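Local structure of D-galactonate dehydratase family member RspA (Pantoea ananatis, 3T6C) at residues 343-348 / 368-373; 293-298 / 317-322; 145-150 / 396-401. The protein dehydrates D-gluconate to 2-dehydro-3-deoxy-D-gluconate with low activity in vitro, using one magnesium ion per subunit, and probably plays no significant part in D-gluconate breakdown in vivo. All blocks are in the same frame, centred on the assembly; numbering follows the deposited sequence.

Interaction 1: residues 343-348 / 368-373; sequences VRTAWH and SPNFGI. With GCO (D-gluconic acid), chain D.
The carbonyl O of T345 takes two backbone N-H groups from the facing loop. I373 N donates to T345 O at 3.1 Å, nearly in line with the C=O bond. The bond from G372 N is weak, at 2.8 Å from T345 O, because its N-H points well off the oxygen (130°). In the other direction T345 N donates to N370 O at 3.0 Å. The N370 side chain supplies a further bond. Its CG sits between the backbone N and the carbonyl carbon (chi1 61°), which folds the amide back toward 343-348. ND2 then meets V343 O at 3.0 Å, almost straight (175°) and within both the amide and the carbonyl planes. ND2 also bonds A335 O of helix 328-340.

Strand 344-345 belongs to the barrel of the enolase superfamily C-terminal domain, and 368-373 is the loop that leads from helix 355-367 into strand 374-375. R344 lays its aliphatic part along N370 O, and its guanidinium has G372 CA over one face. NH1 reaches F371 O through a water, while NH2 bonds Y317 OH. T345 OG1 lies 3.5 Å from F371 CA and holds two waters. One is shared with W347 N and I373 O, the other with W347 NE1 and S368 OG. A346 CB touches I373 CG2 at 3.9 Å. Beyond the barrel strand, H348 NE2 donates to O5 of the bound D-gluconate at 2.8 Å. H348 ND1 is hydrogen-bonded to H321 ND1, which helps to fix the ring's rotation.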
loop_
_atom_site.group_PDB
_atom_site.type_symbol
_atom_site.label_atom_id
_atom_site.label_comp_id
_atom_site.label_asym_id
_atom_site.label_seq_id
_atom_site.Cartn_x
_atom_site.Cartn_y
_atom_site.Cartn_z
ATOM N N VAL A 343 15.730 10.286 -12.682
ATOM C CA VAL A 343 16.774 9.267 -12.864
ATOM C C VAL A 343 17.663 9.666 -14.053
ATOM O O VAL A 343 17.148 10.188 -15.046
ATOM C CB VAL A 343 16.069 7.917 -13.161
ATOM C CG1 VAL A 343 17.119 6.843 -13.584
ATOM C CG2 VAL A 343 15.336 7.456 -11.887
ATOM N N ARG A 344 18.977 9.431 -13.975
ATOM C CA ARG A 344 19.835 9.845 -15.083
ATOM C C ARG A 344 20.321 8.675 -15.952
ATOM O O ARG A 344 20.181 7.515 -15.585
ATOM C CB ARG A 344 21.051 10.643 -14.541
ATOM C CG ARG A 344 20.580 11.925 -13.820
ATOM C CD ARG A 344 21.723 12.939 -13.660
ATOM N NE ARG A 344 22.694 12.477 -12.695
ATOM C CZ ARG A 344 23.794 13.168 -12.434
ATOM N NH1 ARG A 344 24.029 14.310 -13.077
ATOM N NH2 ARG A 344 24.694 12.722 -11.551
ATOM N N THR A 345 20.932 8.997 -17.087
ATOM C CA THR A 345 21.345 7.926 -18.036
ATOM C C THR A 345 22.819 7.561 -17.867
ATOM O O THR A 345 23.672 8.441 -17.594
ATOM C CB THR A 345 21.065 8.316 -19.520
ATOM O OG1 THR A 345 22.001 9.337 -19.920
ATOM C CG2 THR A 345 19.645 8.840 -19.684
ATOM N N ALA A 346 23.113 6.251 -17.896
ATOM C CA ALA A 346 24.497 5.804 -18.038
ATOM C C ALA A 346 24.429 4.613 -18.994
ATOM O O ALA A 346 24.670 3.450 -18.575
ATOM C CB ALA A 346 24.941 5.351 -16.596
ATOM N N TRP A 347 24.453 4.879 -20.293
ATOM C CA TRP A 347 24.315 3.755 -21.239
ATOM C C TRP A 347 25.534 2.854 -21.168
ATOM O O TRP A 347 26.667 3.320 -21.065
ATOM C CB TRP A 347 24.148 4.282 -22.685
ATOM C CG TRP A 347 23.042 5.319 -22.847
ATOM C CD1 TRP A 347 23.192 6.601 -23.298
ATOM C CD2 TRP A 347 21.659 5.156 -22.569
ATOM N NE1 TRP A 347 21.983 7.246 -23.335
ATOM C CE2 TRP A 347 21.023 6.398 -22.878
ATOM C CE3 TRP A 347 20.875 4.086 -22.092
ATOM C CZ2 TRP A 347 19.651 6.579 -22.796
ATOM C CZ3 TRP A 347 19.487 4.300 -21.955
ATOM C CH2 TRP A 347 18.905 5.533 -22.313
ATOM N N HIS A 348 25.274 1.545 -21.301
ATOM C CA HIS A 348 26.372 0.530 -21.330
ATOM C C HIS A 348 27.221 0.688 -22.590
ATOM O O HIS A 348 26.683 0.827 -23.715
ATOM C CB HIS A 348 25.688 -0.829 -21.248
ATOM C CG HIS A 348 26.605 -2.020 -21.406
ATOM N ND1 HIS A 348 26.732 -2.680 -22.614
ATOM C CD2 HIS A 348 27.382 -2.698 -20.522
ATOM C CE1 HIS A 348 27.567 -3.705 -22.471
ATOM N NE2 HIS A 348 27.946 -3.760 -21.209
ATOM N N SER A 368 20.158 14.767 -24.023
ATOM C CA SER A 368 19.354 14.469 -22.822
ATOM C C SER A 368 19.635 15.401 -21.659
ATOM O O SER A 368 20.758 15.471 -21.183
ATOM C CB SER A 368 19.704 13.038 -22.327
ATOM O OG SER A 368 19.194 12.069 -23.198
ATOM N N PRO A 369 18.588 16.058 -21.126
ATOM C CA PRO A 369 18.879 16.911 -19.968
ATOM C C PRO A 369 19.437 16.098 -18.774
ATOM O O PRO A 369 20.265 16.591 -18.001
ATOM C CB PRO A 369 17.517 17.500 -19.576
ATOM C CG PRO A 369 16.611 17.187 -20.669
ATOM C CD PRO A 369 17.179 16.104 -21.554
ATOM N N ASN A 370 18.961 14.860 -18.667
ATOM C CA ASN A 370 19.288 13.948 -17.591
ATOM C C ASN A 370 20.503 13.066 -17.851
ATOM O O ASN A 370 20.550 11.956 -17.315
ATOM C CB ASN A 370 18.093 13.111 -17.157
ATOM C CG ASN A 370 17.568 12.269 -18.264
ATOM O OD1 ASN A 370 17.512 12.684 -19.420
ATOM N ND2 ASN A 370 17.116 11.072 -17.918
ATOM N N PHE A 371 21.374 13.437 -18.767
ATOM C CA PHE A 371 22.619 12.663 -18.915
ATOM C C PHE A 371 23.353 12.495 -17.593
ATOM O O PHE A 371 23.506 13.477 -16.834
ATOM C CB PHE A 371 23.555 13.427 -19.866
ATOM C CG PHE A 371 24.944 12.835 -19.942
ATOM C CD1 PHE A 371 25.172 11.564 -20.468
ATOM C CD2 PHE A 371 26.013 13.569 -19.431
ATOM C CE1 PHE A 371 26.527 11.053 -20.507
ATOM C CE2 PHE A 371 27.322 13.071 -19.454
ATOM C CZ PHE A 371 27.541 11.797 -20.020
ATOM N N GLY A 372 23.656 11.231 -17.221
ATOM C CA GLY A 372 24.541 10.971 -16.082
ATOM C C GLY A 372 26.044 10.821 -16.279
ATOM O O GLY A 372 26.834 11.658 -15.876
ATOM N N ILE A 373 26.416 9.800 -17.044
ATOM C CA ILE A 373 27.835 9.571 -17.313
ATOM C C ILE A 373 27.913 8.673 -18.546
ATOM O O ILE A 373 26.937 7.961 -18.837
ATOM C CB ILE A 373 28.557 8.969 -16.060
ATOM C CG1 ILE A 373 30.074 9.059 -16.225
ATOM C CG2 ILE A 373 28.157 7.497 -15.862
ATOM C CD1 ILE A 373 30.578 10.543 -16.247
HETATM C C1 GCO D . 30.134 -3.204 -18.003
HETATM C C2 GCO D . 29.635 -4.586 -18.195
HETATM C C3 GCO D . 30.454 -5.432 -19.153
HETATM C C4 GCO D . 29.722 -6.712 -19.498
HETATM C C5 GCO D . 29.979 -7.077 -20.940
HETATM C C6 GCO D . 29.262 -8.340 -21.382
HETATM O O1A GCO D . 30.831 -2.611 -18.879
HETATM O O1B GCO D . 29.716 -2.554 -16.990
HETATM O O2 GCO D . 29.312 -5.134 -16.944
HETATM O O3 GCO D . 31.658 -5.669 -18.523
HETATM O O4 GCO D . 30.198 -7.728 -18.635
HETATM O O5 GCO D . 29.573 -6.025 -21.734
HETATM O O6 GCO D . 29.459 -8.681 -22.740
HETATM O O HOH W 1 22.748 15.702 -15.307
HETATM O O HOH W 2 24.415 7.935 -20.558
HETATM O O HOH W 3 21.189 10.024 -22.735
HETATM O O HOH W 4 27.481 5.027 -19.094
#

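Interaction 2: residues 293-298 / 317-322; sequences PIAMGE and YIRCHI. With MG (magnesium ion), chain C; GCO (D-gluconic acid), chain D.
With CG between its backbone N and carbonyl carbon (chi1 69°), E298 runs extended to the magnesium, while R319, bent at chi2 (-87°) and chi3, brings its guanidinium to the gluconate carboxylate beside it. R319 CG packs against A295 CB at 3.6 Å. E298 OE1 binds the magnesium at 2.2 Å. OE2 of the same carboxylate lies 2.6 Å from O2 of D-gluconate. R319 NH2 stands 3.0 Å from gluconate O1B, which approaches at the guanidinium edge. A water accepts from E298 N and, weakly, from R319 NE, and lies 3.1 Å from E298 OE1, to which it may donate.

Strands 294-296 and 317-318 run parallel. With helix 303-311 they form a beta-alpha-beta unit of the barrel that characterises the mandelate racemase/muconate lactonizing enzyme family. The active site lies at the C-terminal ends of such strands. Y317 N donates to I294 O, and M296 N donates to Y317 O at 3.2 Å. R319 N bonds M296 O at 2.9 Å. A295 and Y317 share one face of the sheet, with their CB atoms 3.8 Å apart. At G297 the backbone turns to a positive phi of 120°, just before the metal ligand.

D246, E272, water and gluconate O1B and O2 complete the metal shell. R319 NH2 also bonds E272 and forms a salt bridge with E375, and NH1 bonds A346 O, so opposite charges probably steady the arginine among the carboxylates. E298 OE2 is hydrogen-bonded to Y103 OH of a neighbouring subunit.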
loop_
_atom_site.group_PDB
_atom_site.type_symbol
_atom_site.label_atom_id
_atom_site.label_comp_id
_atom_site.label_asym_id
_atom_site.label_seq_id
_atom_site.Cartn_x
_atom_site.Cartn_y
_atom_site.Cartn_z
ATOM N N PRO A 293 24.337 5.671 -4.358
ATOM C CA PRO A 293 23.583 5.658 -5.615
ATOM C C PRO A 293 23.673 4.331 -6.358
ATOM O O PRO A 293 24.742 3.675 -6.290
ATOM C CB PRO A 293 24.247 6.797 -6.429
ATOM C CG PRO A 293 24.919 7.692 -5.382
ATOM C CD PRO A 293 25.388 6.711 -4.338
ATOM N N ILE A 294 22.598 3.951 -7.049
ATOM C CA ILE A 294 22.496 2.627 -7.660
ATOM C C ILE A 294 22.310 2.757 -9.171
ATOM O O ILE A 294 21.483 3.521 -9.630
ATOM C CB ILE A 294 21.286 1.842 -7.076
ATOM C CG1 ILE A 294 21.497 1.586 -5.562
ATOM C CG2 ILE A 294 21.081 0.486 -7.782
ATOM C CD1 ILE A 294 22.742 0.776 -5.209
ATOM N N ALA A 295 23.085 1.980 -9.930
ATOM C CA ALA A 295 22.901 1.873 -11.382
ATOM C C ALA A 295 22.473 0.447 -11.701
ATOM O O ALA A 295 22.986 -0.516 -11.113
ATOM C CB ALA A 295 24.214 2.172 -12.125
ATOM N N MET A 296 21.536 0.305 -12.657
ATOM C CA MET A 296 21.103 -1.020 -13.091
ATOM C C MET A 296 20.801 -0.987 -14.542
ATOM O O MET A 296 20.267 0.012 -15.053
ATOM C CB MET A 296 19.754 -1.415 -12.408
ATOM C CG MET A 296 19.822 -1.846 -10.931
ATOM S SD MET A 296 20.435 -3.532 -10.712
ATOM C CE MET A 296 19.221 -4.482 -11.631
ATOM N N GLY A 297 20.964 -2.162 -15.152
ATOM C CA GLY A 297 20.252 -2.437 -16.389
ATOM C C GLY A 297 20.942 -2.759 -17.685
ATOM O O GLY A 297 20.246 -2.845 -18.698
ATOM N N GLU A 298 22.248 -2.959 -17.697
ATOM C CA GLU A 298 22.892 -3.369 -18.965
ATOM C C GLU A 298 22.271 -4.651 -19.505
ATOM O O GLU A 298 22.293 -4.869 -20.735
ATOM C CB GLU A 298 24.431 -3.547 -18.810
ATOM C CG GLU A 298 24.777 -4.754 -17.954
ATOM C CD GLU A 298 26.247 -4.793 -17.550
ATOM O OE1 GLU A 298 26.786 -3.765 -17.115
ATOM O OE2 GLU A 298 26.891 -5.844 -17.664
ATOM N N TYR A 317 20.536 5.597 -11.900
ATOM C CA TYR A 317 21.107 5.571 -13.257
ATOM C C TYR A 317 20.594 4.370 -13.970
ATOM O O TYR A 317 20.673 3.252 -13.455
ATOM C CB TYR A 317 22.665 5.459 -13.224
ATOM C CG TYR A 317 23.312 6.676 -12.573
ATOM C CD1 TYR A 317 23.567 6.690 -11.200
ATOM C CD2 TYR A 317 23.631 7.808 -13.319
ATOM C CE1 TYR A 317 24.125 7.832 -10.577
ATOM C CE2 TYR A 317 24.197 8.958 -12.701
ATOM C CZ TYR A 317 24.446 8.928 -11.358
ATOM O OH TYR A 317 24.988 10.030 -10.735
ATOM N N ILE A 318 20.104 4.586 -15.183
ATOM C CA ILE A 318 19.643 3.491 -16.054
ATOM C C ILE A 318 20.794 3.173 -17.020
ATOM O O ILE A 318 21.407 4.046 -17.636
ATOM C CB ILE A 318 18.304 3.887 -16.748
ATOM C CG1 ILE A 318 17.791 2.714 -17.594
ATOM C CG2 ILE A 318 18.471 5.052 -17.695
ATOM C CD1 ILE A 318 17.447 1.466 -16.762
ATOM N N ARG A 319 21.136 1.886 -17.031
ATOM C CA ARG A 319 22.329 1.326 -17.690
ATOM C C ARG A 319 22.151 0.636 -19.032
ATOM O O ARG A 319 23.049 -0.114 -19.462
ATOM C CB ARG A 319 23.108 0.408 -16.722
ATOM C CG ARG A 319 23.686 1.152 -15.508
ATOM C CD ARG A 319 25.074 1.732 -15.868
ATOM N NE ARG A 319 25.996 0.658 -16.282
ATOM C CZ ARG A 319 26.957 0.789 -17.216
ATOM N NH1 ARG A 319 27.095 1.909 -17.958
ATOM N NH2 ARG A 319 27.799 -0.228 -17.451
ATOM N N CYS A 320 20.985 0.775 -19.646
ATOM C CA CYS A 320 20.724 -0.118 -20.792
ATOM C C CYS A 320 21.828 -0.125 -21.826
ATOM O O CYS A 320 22.459 0.928 -22.150
ATOM C CB CYS A 320 19.476 0.323 -21.521
ATOM S SG CYS A 320 17.998 0.224 -20.433
ATOM N N HIS A 321 22.014 -1.328 -22.397
ATOM C CA HIS A 321 22.796 -1.486 -23.633
ATOM C C HIS A 321 21.712 -1.176 -24.649
ATOM O O HIS A 321 20.732 -1.969 -24.827
ATOM C CB HIS A 321 23.251 -2.956 -23.677
ATOM C CG HIS A 321 24.095 -3.332 -24.867
ATOM N ND1 HIS A 321 25.422 -2.971 -24.980
ATOM C CD2 HIS A 321 23.825 -4.117 -25.931
ATOM C CE1 HIS A 321 25.912 -3.466 -26.107
ATOM N NE2 HIS A 321 24.966 -4.188 -26.688
ATOM N N ILE A 322 21.841 -0.061 -25.364
ATOM C CA ILE A 322 20.669 0.386 -26.116
ATOM C C ILE A 322 20.315 -0.573 -27.256
ATOM O O ILE A 322 19.155 -0.633 -27.667
ATOM C CB ILE A 322 20.742 1.864 -26.593
ATOM C CG1 ILE A 322 21.846 2.100 -27.632
ATOM C CG2 ILE A 322 20.821 2.810 -25.369
ATOM C CD1 ILE A 322 21.798 3.528 -28.210
HETATM MG MG MG C . 28.400 -3.613 -15.689
HETATM C C1 GCO D . 30.134 -3.204 -18.003
HETATM C C2 GCO D . 29.635 -4.586 -18.195
HETATM C C3 GCO D . 30.454 -5.432 -19.153
HETATM C C4 GCO D . 29.722 -6.712 -19.498
HETATM C C5 GCO D . 29.979 -7.077 -20.940
HETATM C C6 GCO D . 29.262 -8.340 -21.382
HETATM O O1A GCO D . 30.831 -2.611 -18.879
HETATM O O1B GCO D . 29.716 -2.554 -16.990
HETATM O O2 GCO D . 29.312 -5.134 -16.944
HETATM O O3 GCO D . 31.658 -5.669 -18.523
HETATM O O4 GCO D . 30.198 -7.728 -18.635
HETATM O O5 GCO D . 29.573 -6.025 -21.734
HETATM O O6 GCO D . 29.459 -8.681 -22.740
HETATM O O HOH W 5 19.911 -3.182 -21.825
HETATM O O HOH W 6 24.431 -2.280 -15.735
HETATM O O HOH W 7 27.312 -5.002 -14.555
#

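Interaction 3: residues 145-150 / 396-401; sequences IALYVH and GYAYVN
I145 and A398 form an antiparallel hydrogen-bonded pair that satisfies both of their backbone N-H groups. I145 N donates to A398 O at 3.0 Å. A398 N returns a bond to I145 O at 2.9 Å. One step further, L147 N donates to G396 O at 3.1 Å. A water lies close by, 2.7 Å from L147 O and 3.0 Å from G396 O. A146 and Y397 make the non-hydrogen-bonded pair between these rungs, and A146 instead bonds Q374 through the backbone.

Strand 145-151 lies in the barrel sheet, between strands 173-176 and 374-375. Strand 397-399 pairs with it antiparallel, with the short segments at 130°, and the pairing spans two bridges. Y397 carries CG beside its backbone N (chi1 -75°), which leads the ring past A146. There CE1 touches A146 CB at 3.8 Å, and the ring edge faces I145 C. Y397 OH bonds R206 O of a neighbouring subunit. From L147, CD2 packs on A398 CB at 3.9 Å. At the far end of the barrel strand, H150 touches the bound gluconate and, as in related enzymes, probably binds substrate; its NE2 is hydrogen-bonded to E375.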
loop_
_atom_site.group_PDB
_atom_site.type_symbol
_atom_site.label_atom_id
_atom_site.label_comp_id
_atom_site.label_asym_id
_atom_site.label_seq_id
_atom_site.Cartn_x
_atom_site.Cartn_y
_atom_site.Cartn_z
ATOM N N ILE A 145 31.035 15.179 -23.586
ATOM C CA ILE A 145 30.388 14.073 -22.870
ATOM C C ILE A 145 31.354 13.505 -21.831
ATOM O O ILE A 145 32.424 12.965 -22.164
ATOM C CB ILE A 145 30.008 12.952 -23.873
ATOM C CG1 ILE A 145 28.893 13.441 -24.813
ATOM C CG2 ILE A 145 29.641 11.622 -23.144
ATOM C CD1 ILE A 145 27.674 14.067 -24.142
ATOM N N ALA A 146 30.996 13.635 -20.568
ATOM C CA ALA A 146 31.867 13.125 -19.489
ATOM C C ALA A 146 31.961 11.607 -19.487
ATOM O O ALA A 146 30.942 10.884 -19.635
ATOM C CB ALA A 146 31.396 13.649 -18.135
ATOM N N LEU A 147 33.195 11.124 -19.346
ATOM C CA LEU A 147 33.500 9.693 -19.466
ATOM C C LEU A 147 33.883 9.078 -18.126
ATOM O O LEU A 147 34.555 9.718 -17.312
ATOM C CB LEU A 147 34.652 9.488 -20.474
ATOM C CG LEU A 147 34.434 10.149 -21.838
ATOM C CD1 LEU A 147 35.727 9.904 -22.664
ATOM C CD2 LEU A 147 33.242 9.525 -22.530
ATOM N N TYR A 148 33.512 7.805 -17.888
ATOM C CA TYR A 148 34.250 7.040 -16.898
ATOM C C TYR A 148 34.980 5.879 -17.540
ATOM O O TYR A 148 34.554 5.381 -18.591
ATOM C CB TYR A 148 33.360 6.521 -15.759
ATOM C CG TYR A 148 32.463 5.286 -16.039
ATOM C CD1 TYR A 148 32.968 3.973 -15.869
ATOM C CD2 TYR A 148 31.134 5.437 -16.386
ATOM C CE1 TYR A 148 32.147 2.854 -16.085
ATOM C CE2 TYR A 148 30.275 4.326 -16.544
ATOM C CZ TYR A 148 30.792 3.056 -16.429
ATOM O OH TYR A 148 29.925 2.005 -16.624
ATOM N N VAL A 149 36.085 5.487 -16.920
ATOM C CA VAL A 149 36.941 4.486 -17.482
ATOM C C VAL A 149 37.161 3.389 -16.446
ATOM O O VAL A 149 36.867 3.557 -15.262
ATOM C CB VAL A 149 38.292 5.070 -17.910
ATOM C CG1 VAL A 149 38.121 5.908 -19.197
ATOM C CG2 VAL A 149 38.958 5.858 -16.764
ATOM N N HIS A 150 37.663 2.259 -16.916
ATOM C CA HIS A 150 37.907 1.079 -16.054
ATOM C C HIS A 150 39.333 1.019 -15.535
ATOM O O HIS A 150 40.294 1.092 -16.325
ATOM C CB HIS A 150 37.697 -0.196 -16.882
ATOM C CG HIS A 150 36.288 -0.404 -17.374
ATOM N ND1 HIS A 150 35.928 -1.534 -18.087
ATOM C CD2 HIS A 150 35.166 0.351 -17.274
ATOM C CE1 HIS A 150 34.639 -1.479 -18.373
ATOM N NE2 HIS A 150 34.158 -0.336 -17.917
ATOM N N GLY A 396 39.245 13.528 -20.510
ATOM C CA GLY A 396 38.091 13.026 -19.771
ATOM C C GLY A 396 36.728 13.272 -20.400
ATOM O O GLY A 396 35.706 12.920 -19.797
ATOM N N TYR A 397 36.693 13.861 -21.591
ATOM C CA TYR A 397 35.450 14.149 -22.293
ATOM C C TYR A 397 35.534 13.602 -23.706
ATOM O O TYR A 397 36.631 13.593 -24.313
ATOM C CB TYR A 397 35.221 15.658 -22.401
ATOM C CG TYR A 397 34.770 16.300 -21.127
ATOM C CD1 TYR A 397 33.422 16.253 -20.739
ATOM C CD2 TYR A 397 35.682 17.001 -20.307
ATOM C CE1 TYR A 397 33.001 16.832 -19.556
ATOM C CE2 TYR A 397 35.254 17.606 -19.110
ATOM C CZ TYR A 397 33.907 17.535 -18.755
ATOM O OH TYR A 397 33.464 18.143 -17.574
ATOM N N ALA A 398 34.396 13.188 -24.260
ATOM C CA ALA A 398 34.312 12.839 -25.666
ATOM C C ALA A 398 33.671 13.955 -26.473
ATOM O O ALA A 398 32.716 14.633 -26.032
ATOM C CB ALA A 398 33.517 11.553 -25.871
ATOM N N TYR A 399 34.223 14.140 -27.661
ATOM C CA TYR A 399 33.747 15.171 -28.591
ATOM C C TYR A 399 33.287 14.493 -29.882
ATOM O O TYR A 399 34.103 14.000 -30.675
ATOM C CB TYR A 399 34.899 16.148 -28.837
ATOM C CG TYR A 399 35.271 16.863 -27.547
ATOM C CD1 TYR A 399 34.517 17.921 -27.082
ATOM C CD2 TYR A 399 36.328 16.423 -26.757
ATOM C CE1 TYR A 399 34.833 18.548 -25.883
ATOM C CE2 TYR A 399 36.661 17.035 -25.563
ATOM C CZ TYR A 399 35.882 18.086 -25.135
ATOM O OH TYR A 399 36.236 18.727 -23.973
ATOM N N VAL A 400 31.984 14.479 -30.115
ATOM C CA VAL A 400 31.461 13.856 -31.344
ATOM C C VAL A 400 31.577 14.852 -32.487
ATOM O O VAL A 400 31.492 16.071 -32.266
ATOM C CB VAL A 400 29.983 13.331 -31.215
ATOM C CG1 VAL A 400 29.884 12.377 -30.010
ATOM C CG2 VAL A 400 29.028 14.442 -31.074
ATOM N N ASN A 401 31.754 14.342 -33.702
ATOM C CA ASN A 401 31.767 15.267 -34.814
ATOM C C ASN A 401 30.368 15.785 -35.119
ATOM O O ASN A 401 29.341 15.305 -34.586
ATOM C CB ASN A 401 32.396 14.638 -36.066
ATOM C CG ASN A 401 31.574 13.499 -36.630
ATOM O OD1 ASN A 401 30.419 13.673 -37.017
ATOM N ND2 ASN A 401 32.182 12.326 -36.702
HETATM O O HOH W 8 36.132 11.899 -16.981
#

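In the fold
From the N terminus, the chain first forms the antiparallel sheet of strands 29-37 to 57-61 and a run of helices, then barrel strand 145-151. This strand opens the long loop of interaction 3, which closes only at 396-401. Interactions 2 and 1 both fall within that span. They follow one another without crossing. Interaction 2 closes at 317-322, and interaction 1 opens at 343-348 and closes at 368-373, round helix 355-367. Strands 317-318 and 344-345 are neighbours in the barrel, so these two contacts touch, and both reach D-gluconate. The 368-373 loop then packs F371 and I373 against I145, A146 and Y148 of strand 145-151. Interaction 1 thereby bridges the late barrel strands and the first one.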